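Local coordinates for protein exodeoxyribonuclease III (Neisseria meningitidis, PDB 2JC4) that probably degrades double-stranded DNA from its 3' ends as a magnesium- or manganese-dependent exonuclease of the AP endonuclease/exonuclease III family in DNA repair, at residues E110-E121 against E164-W175. Residues are numbered along the deposited sequence; the frame is centred on the assembly and turned at random.
With 2HP (dihydrogenphosphate ion), chain G; ACT (acetate ion), chain F.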
loop_
_atom_site.group_PDB
_atom_site.type_symbol
_atom_site.label_atom_id
_atom_site.label_comp_id
_atom_site.label_asym_id
_atom_site.label_seq_id
_atom_site.Cartn_x
_atom_site.Cartn_y
_atom_site.Cartn_z
ATOM N N GLU A 110 15.997 -1.902 -4.306
ATOM C CA GLU A 110 17.054 -1.069 -4.916
ATOM C C GLU A 110 17.476 -1.519 -6.302
ATOM O O GLU A 110 17.327 -0.774 -7.268
ATOM C CB GLU A 110 18.294 -0.971 -4.011
ATOM C CG GLU A 110 19.303 0.100 -4.450
ATOM C CD GLU A 110 20.328 0.360 -3.356
ATOM O OE1 GLU A 110 21.086 -0.583 -3.006
ATOM O OE2 GLU A 110 20.334 1.473 -2.819
ATOM N N ALA A 111 18.027 -2.727 -6.386
ATOM C CA ALA A 111 18.560 -3.298 -7.647
ATOM C C ALA A 111 18.681 -4.797 -7.387
ATOM O O ALA A 111 18.830 -5.219 -6.230
ATOM C CB ALA A 111 19.955 -2.704 -7.994
ATOM N N LEU A 112 18.584 -5.603 -8.444
ATOM C CA LEU A 112 18.635 -7.054 -8.250
ATOM C C LEU A 112 19.953 -7.519 -7.660
ATOM O O LEU A 112 19.982 -8.541 -7.006
ATOM C CB LEU A 112 18.277 -7.823 -9.536
ATOM C CG LEU A 112 16.818 -8.255 -9.614
ATOM C CD1 LEU A 112 15.931 -7.010 -9.660
ATOM C CD2 LEU A 112 16.558 -9.155 -10.854
ATOM N N ASP A 113 21.026 -6.738 -7.843
ATOM C CA ASP A 113 22.346 -7.122 -7.265
ATOM C C ASP A 113 22.660 -6.410 -5.938
ATOM O O ASP A 113 23.773 -6.533 -5.393
ATOM C CB ASP A 113 23.473 -6.921 -8.290
ATOM C CG ASP A 113 23.529 -5.497 -8.839
ATOM O OD1 ASP A 113 22.742 -4.636 -8.370
ATOM O OD2 ASP A 113 24.382 -5.227 -9.725
ATOM N N SER A 114 21.670 -5.701 -5.389
ATOM C CA SER A 114 21.828 -5.062 -4.080
ATOM C C SER A 114 21.602 -6.056 -2.942
ATOM O O SER A 114 20.745 -6.951 -3.053
ATOM C CB SER A 114 20.830 -3.880 -3.930
ATOM O OG SER A 114 20.892 -3.288 -2.611
ATOM N N PRO A 115 22.332 -5.876 -1.824
ATOM C CA PRO A 115 22.035 -6.617 -0.613
ATOM C C PRO A 115 20.598 -6.362 -0.137
ATOM O O PRO A 115 20.015 -7.192 0.547
ATOM C CB PRO A 115 23.011 -6.043 0.424
ATOM C CG PRO A 115 23.986 -5.232 -0.281
ATOM C CD PRO A 115 23.493 -4.966 -1.685
ATOM N N LYS A 116 20.054 -5.196 -0.472
ATOM C CA LYS A 116 18.647 -4.882 -0.141
ATOM C C LYS A 116 17.646 -5.763 -0.886
ATOM O O LYS A 116 16.528 -5.911 -0.453
ATOM C CB LYS A 116 18.358 -3.394 -0.346
ATOM C CG LYS A 116 19.167 -2.500 0.566
ATOM C CD LYS A 116 18.921 -1.025 0.293
ATOM C CE LYS A 116 19.836 -0.221 1.210
ATOM N NZ LYS A 116 19.509 1.231 1.147
ATOM N N PHE A 117 18.057 -6.376 -1.991
ATOM C CA PHE A 117 17.205 -7.325 -2.695
ATOM C C PHE A 117 17.103 -8.671 -1.947
ATOM O O PHE A 117 16.069 -9.364 -2.029
ATOM C CB PHE A 117 17.710 -7.550 -4.134
ATOM C CG PHE A 117 16.675 -8.166 -5.052
ATOM C CD1 PHE A 117 15.605 -7.401 -5.506
ATOM C CD2 PHE A 117 16.776 -9.499 -5.470
ATOM C CE1 PHE A 117 14.673 -7.938 -6.385
ATOM C CE2 PHE A 117 15.819 -10.038 -6.331
ATOM C CZ PHE A 117 14.774 -9.249 -6.773
ATOM N N LYS A 118 18.185 -9.070 -1.245
ATOM C CA LYS A 118 18.107 -10.258 -0.385
ATOM C C LYS A 118 17.181 -9.960 0.801
ATOM O O LYS A 118 16.398 -10.828 1.207
ATOM C CB LYS A 118 19.495 -10.732 0.128
ATOM C CG LYS A 118 20.449 -11.182 -0.997
ATOM C CD LYS A 118 20.895 -12.628 -0.820
ATOM C CE LYS A 118 21.470 -13.209 -2.114
ATOM N NZ LYS A 118 22.896 -12.782 -2.317
ATOM N N TYR A 119 17.307 -8.751 1.359
ATOM C CA TYR A 119 16.377 -8.269 2.394
ATOM C C TYR A 119 14.960 -8.365 1.856
ATOM O O TYR A 119 14.105 -8.946 2.506
ATOM C CB TYR A 119 16.733 -6.862 2.865
ATOM C CG TYR A 119 15.741 -6.148 3.782
ATOM C CD1 TYR A 119 15.146 -6.799 4.886
ATOM C CD2 TYR A 119 15.433 -4.799 3.563
ATOM C CE1 TYR A 119 14.225 -6.102 5.727
ATOM C CE2 TYR A 119 14.546 -4.112 4.380
ATOM C CZ TYR A 119 13.933 -4.782 5.454
ATOM O OH TYR A 119 13.076 -4.075 6.255
ATOM N N LYS A 120 14.714 -7.836 0.657
ATOM C CA LYS A 120 13.380 -7.897 0.060
ATOM C C LYS A 120 12.835 -9.329 0.040
ATOM O O LYS A 120 11.672 -9.558 0.387
ATOM C CB LYS A 120 13.356 -7.316 -1.369
ATOM C CG LYS A 120 11.949 -7.083 -1.924
ATOM C CD LYS A 120 11.997 -6.387 -3.311
ATOM C CE LYS A 120 10.590 -5.924 -3.776
ATOM N NZ LYS A 120 10.643 -4.989 -4.947
ATOM N N GLU A 121 13.665 -10.286 -0.404
ATOM C CA GLU A 121 13.250 -11.694 -0.482
ATOM C C GLU A 121 12.851 -12.220 0.887
ATOM O O GLU A 121 11.814 -12.842 1.031
ATOM C CB GLU A 121 14.375 -12.555 -1.080
ATOM C CG GLU A 121 14.062 -14.056 -1.209
ATOM C CD GLU A 121 15.251 -14.845 -1.749
ATOM O OE1 GLU A 121 16.382 -14.329 -1.797
ATOM O OE2 GLU A 121 15.035 -15.994 -2.146
ATOM N N GLU A 164 13.737 -7.834 -16.261
ATOM C CA GLU A 164 14.514 -8.270 -15.091
ATOM C C GLU A 164 15.220 -7.115 -14.388
ATOM O O GLU A 164 16.359 -7.267 -13.931
ATOM C CB GLU A 164 15.510 -9.415 -15.429
ATOM C CG GLU A 164 14.846 -10.577 -16.205
ATOM C CD GLU A 164 13.870 -11.388 -15.350
ATOM O OE1 GLU A 164 13.368 -10.895 -14.317
ATOM O OE2 GLU A 164 13.624 -12.561 -15.686
ATOM N N LYS A 165 14.536 -5.969 -14.294
ATOM C CA LYS A 165 15.011 -4.862 -13.461
ATOM C C LYS A 165 14.089 -4.713 -12.267
ATOM O O LYS A 165 12.968 -5.284 -12.254
ATOM C CB LYS A 165 15.048 -3.549 -14.267
ATOM C CG LYS A 165 15.791 -3.674 -15.606
ATOM C CD LYS A 165 17.290 -3.467 -15.487
ATOM C CE LYS A 165 17.879 -3.012 -16.842
ATOM N NZ LYS A 165 17.447 -3.970 -17.935
ATOM N N ILE A 166 14.564 -3.973 -11.264
ATOM C CA ILE A 166 13.850 -3.801 -9.992
ATOM C C ILE A 166 12.361 -3.466 -10.266
ATOM O O ILE A 166 12.030 -2.764 -11.227
ATOM C CB ILE A 166 14.584 -2.751 -9.063
ATOM C CG1 ILE A 166 14.142 -2.860 -7.574
ATOM C CG2 ILE A 166 14.424 -1.311 -9.620
ATOM C CD1 ILE A 166 14.441 -4.239 -6.857
ATOM N N HIS A 167 11.483 -4.003 -9.429
ATOM C CA HIS A 167 10.027 -3.869 -9.521
ATOM C C HIS A 167 9.341 -4.775 -10.522
ATOM O O HIS A 167 8.203 -5.173 -10.292
ATOM C CB HIS A 167 9.533 -2.417 -9.736
ATOM C CG HIS A 167 10.101 -1.430 -8.774
ATOM N ND1 HIS A 167 10.105 -1.634 -7.407
ATOM C CD2 HIS A 167 10.720 -0.237 -8.983
ATOM C CE1 HIS A 167 10.686 -0.603 -6.816
ATOM N NE2 HIS A 167 11.059 0.263 -7.747
ATOM N N CYS A 168 10.025 -5.080 -11.625
ATOM C CA CYS A 168 9.426 -5.820 -12.740
ATOM C C CYS A 168 10.071 -7.180 -13.055
ATOM O O CYS A 168 9.824 -7.747 -14.133
ATOM C CB CYS A 168 9.485 -4.944 -14.000
ATOM S SG CYS A 168 8.716 -3.337 -13.769
ATOM N N SER A 169 10.900 -7.690 -12.150
ATOM C CA SER A 169 11.582 -8.975 -12.382
ATOM C C SER A 169 10.671 -10.183 -12.187
ATOM O O SER A 169 9.671 -10.148 -11.429
ATOM C CB SER A 169 12.853 -9.125 -11.503
ATOM O OG SER A 169 12.508 -9.360 -10.138
ATOM N N SER A 170 11.009 -11.253 -12.885
ATOM C CA SER A 170 10.304 -12.531 -12.764
ATOM C C SER A 170 10.260 -13.033 -11.317
ATOM O O SER A 170 9.203 -13.492 -10.820
ATOM C CB SER A 170 10.930 -13.563 -13.715
ATOM O OG SER A 170 12.310 -13.815 -13.402
ATOM N N VAL A 171 11.367 -12.911 -10.601
ATOM C CA VAL A 171 11.349 -13.401 -9.213
ATOM C C VAL A 171 10.453 -12.549 -8.291
ATOM O O VAL A 171 9.718 -13.092 -7.470
ATOM C CB VAL A 171 12.773 -13.612 -8.628
ATOM C CG1 VAL A 171 13.552 -12.285 -8.527
ATOM C CG2 VAL A 171 12.696 -14.360 -7.301
ATOM N N GLU A 172 10.524 -11.229 -8.425
ATOM C CA GLU A 172 9.616 -10.336 -7.672
ATOM C C GLU A 172 8.179 -10.671 -7.998
ATOM O O GLU A 172 7.313 -10.732 -7.103
ATOM C CB GLU A 172 9.894 -8.879 -8.025
ATOM C CG GLU A 172 11.119 -8.290 -7.311
ATOM C CD GLU A 172 11.554 -6.953 -7.939
ATOM O OE1 GLU A 172 11.967 -6.961 -9.108
ATOM O OE2 GLU A 172 11.467 -5.897 -7.279
ATOM N N ARG A 173 7.910 -10.938 -9.277
ATOM C CA ARG A 173 6.540 -11.299 -9.663
ATOM C C ARG A 173 6.102 -12.618 -9.018
ATOM O O ARG A 173 4.944 -12.769 -8.605
ATOM C CB ARG A 173 6.393 -11.283 -11.185
ATOM C CG ARG A 173 6.455 -9.877 -11.710
ATOM C CD ARG A 173 6.573 -9.823 -13.211
ATOM N NE ARG A 173 6.398 -8.418 -13.638
ATOM C CZ ARG A 173 6.688 -7.971 -14.851
ATOM N NH1 ARG A 173 7.164 -8.814 -15.778
ATOM N NH2 ARG A 173 6.467 -6.691 -15.158
ATOM N N GLN A 174 7.058 -13.527 -8.826
ATOM C CA GLN A 174 6.765 -14.741 -8.056
ATOM C C GLN A 174 6.429 -14.471 -6.591
ATOM O O GLN A 174 5.517 -15.108 -6.054
ATOM C CB GLN A 174 7.881 -15.779 -8.156
ATOM C CG GLN A 174 7.434 -17.184 -7.596
ATOM C CD GLN A 174 6.141 -17.700 -8.249
ATOM O OE1 GLN A 174 6.067 -17.919 -9.474
ATOM N NE2 GLN A 174 5.121 -17.908 -7.435
ATOM N N TRP A 175 7.126 -13.526 -5.957
ATOM C CA TRP A 175 6.796 -13.145 -4.576
ATOM C C TRP A 175 5.396 -12.556 -4.481
ATOM O O TRP A 175 4.666 -12.876 -3.546
ATOM C CB TRP A 175 7.820 -12.173 -3.973
ATOM C CG TRP A 175 9.223 -12.704 -4.051
ATOM C CD1 TRP A 175 9.613 -14.022 -4.147
ATOM C CD2 TRP A 175 10.432 -11.923 -4.049
ATOM N NE1 TRP A 175 10.990 -14.096 -4.232
ATOM C CE2 TRP A 175 11.511 -12.821 -4.176
ATOM C CE3 TRP A 175 10.696 -10.548 -3.996
ATOM C CZ2 TRP A 175 12.835 -12.389 -4.229
ATOM C CZ3 TRP A 175 12.022 -10.112 -4.063
ATOM C CH2 TRP A 175 13.068 -11.036 -4.168
HETATM P P 2HP G . 18.135 1.770 4.785
HETATM O O1 2HP G . 17.700 2.119 3.346
HETATM O O2 2HP G . 18.759 0.391 5.041
HETATM O O3 2HP G . 16.803 1.968 5.700
HETATM O O4 2HP G . 19.210 2.905 5.160
HETATM C C ACT F . 10.505 3.526 -6.692
HETATM O O ACT F . 11.509 2.877 -7.054
HETATM O OXT ACT F . 10.695 4.567 -6.011
HETATM C CH3 ACT F . 9.168 3.011 -7.086
HETATM O O HOH W 1 17.880 -3.870 -11.058
#
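Phe-117 is the central bump: with CG anti to the backbone N (chi1 -162°), its ring pushes edge-first into a hollow lined by Ile-166, Val-171 and Glu-172. Ile-166 CD1 fills the notch beside Phe-117 CD1 at 3.6 Å, while Val-171 CG1 and the Glu-172 carboxyl carbon lie in the ring plane. The ring is sandwiched, Leu-112 CG over one face and Trp-175 CH2 over the other, offset toward the CE2/CZ rim, the Trp-175 six-membered ring tilted 40°. Leu-112 methyls press on the turn, CD1 on Ile-166 N, CD2 on Glu-164 O and Ser-169 CB. Glu-121 CA sits over one Trp-175 face, a CH-pi contact 3.9 Å from the six-membered ring centroid, and the extended Lys-120 chain runs past the indole rim. Lys-120 NZ then reaches the anti lone pair of Glu-172 OE2 at 2.6 Å, a salt bridge. Glu-172 N to Ser-169 OG and, weakly, Ser-169 N to Glu-172 OE1 form a capping box; Ser-169 OG additionally donates to OE1. Lys-120 NZ also donates to the backbone carbonyl oxygens of Asn-108 and Asn-148, a residue predicted to bind metal. The buried ion pair ties helix 115-135 to the start of helix 170-180, the same carboxylate oxygen holds the preceding turn through His-167 N, and the lysine probably favours a charged Glu-172.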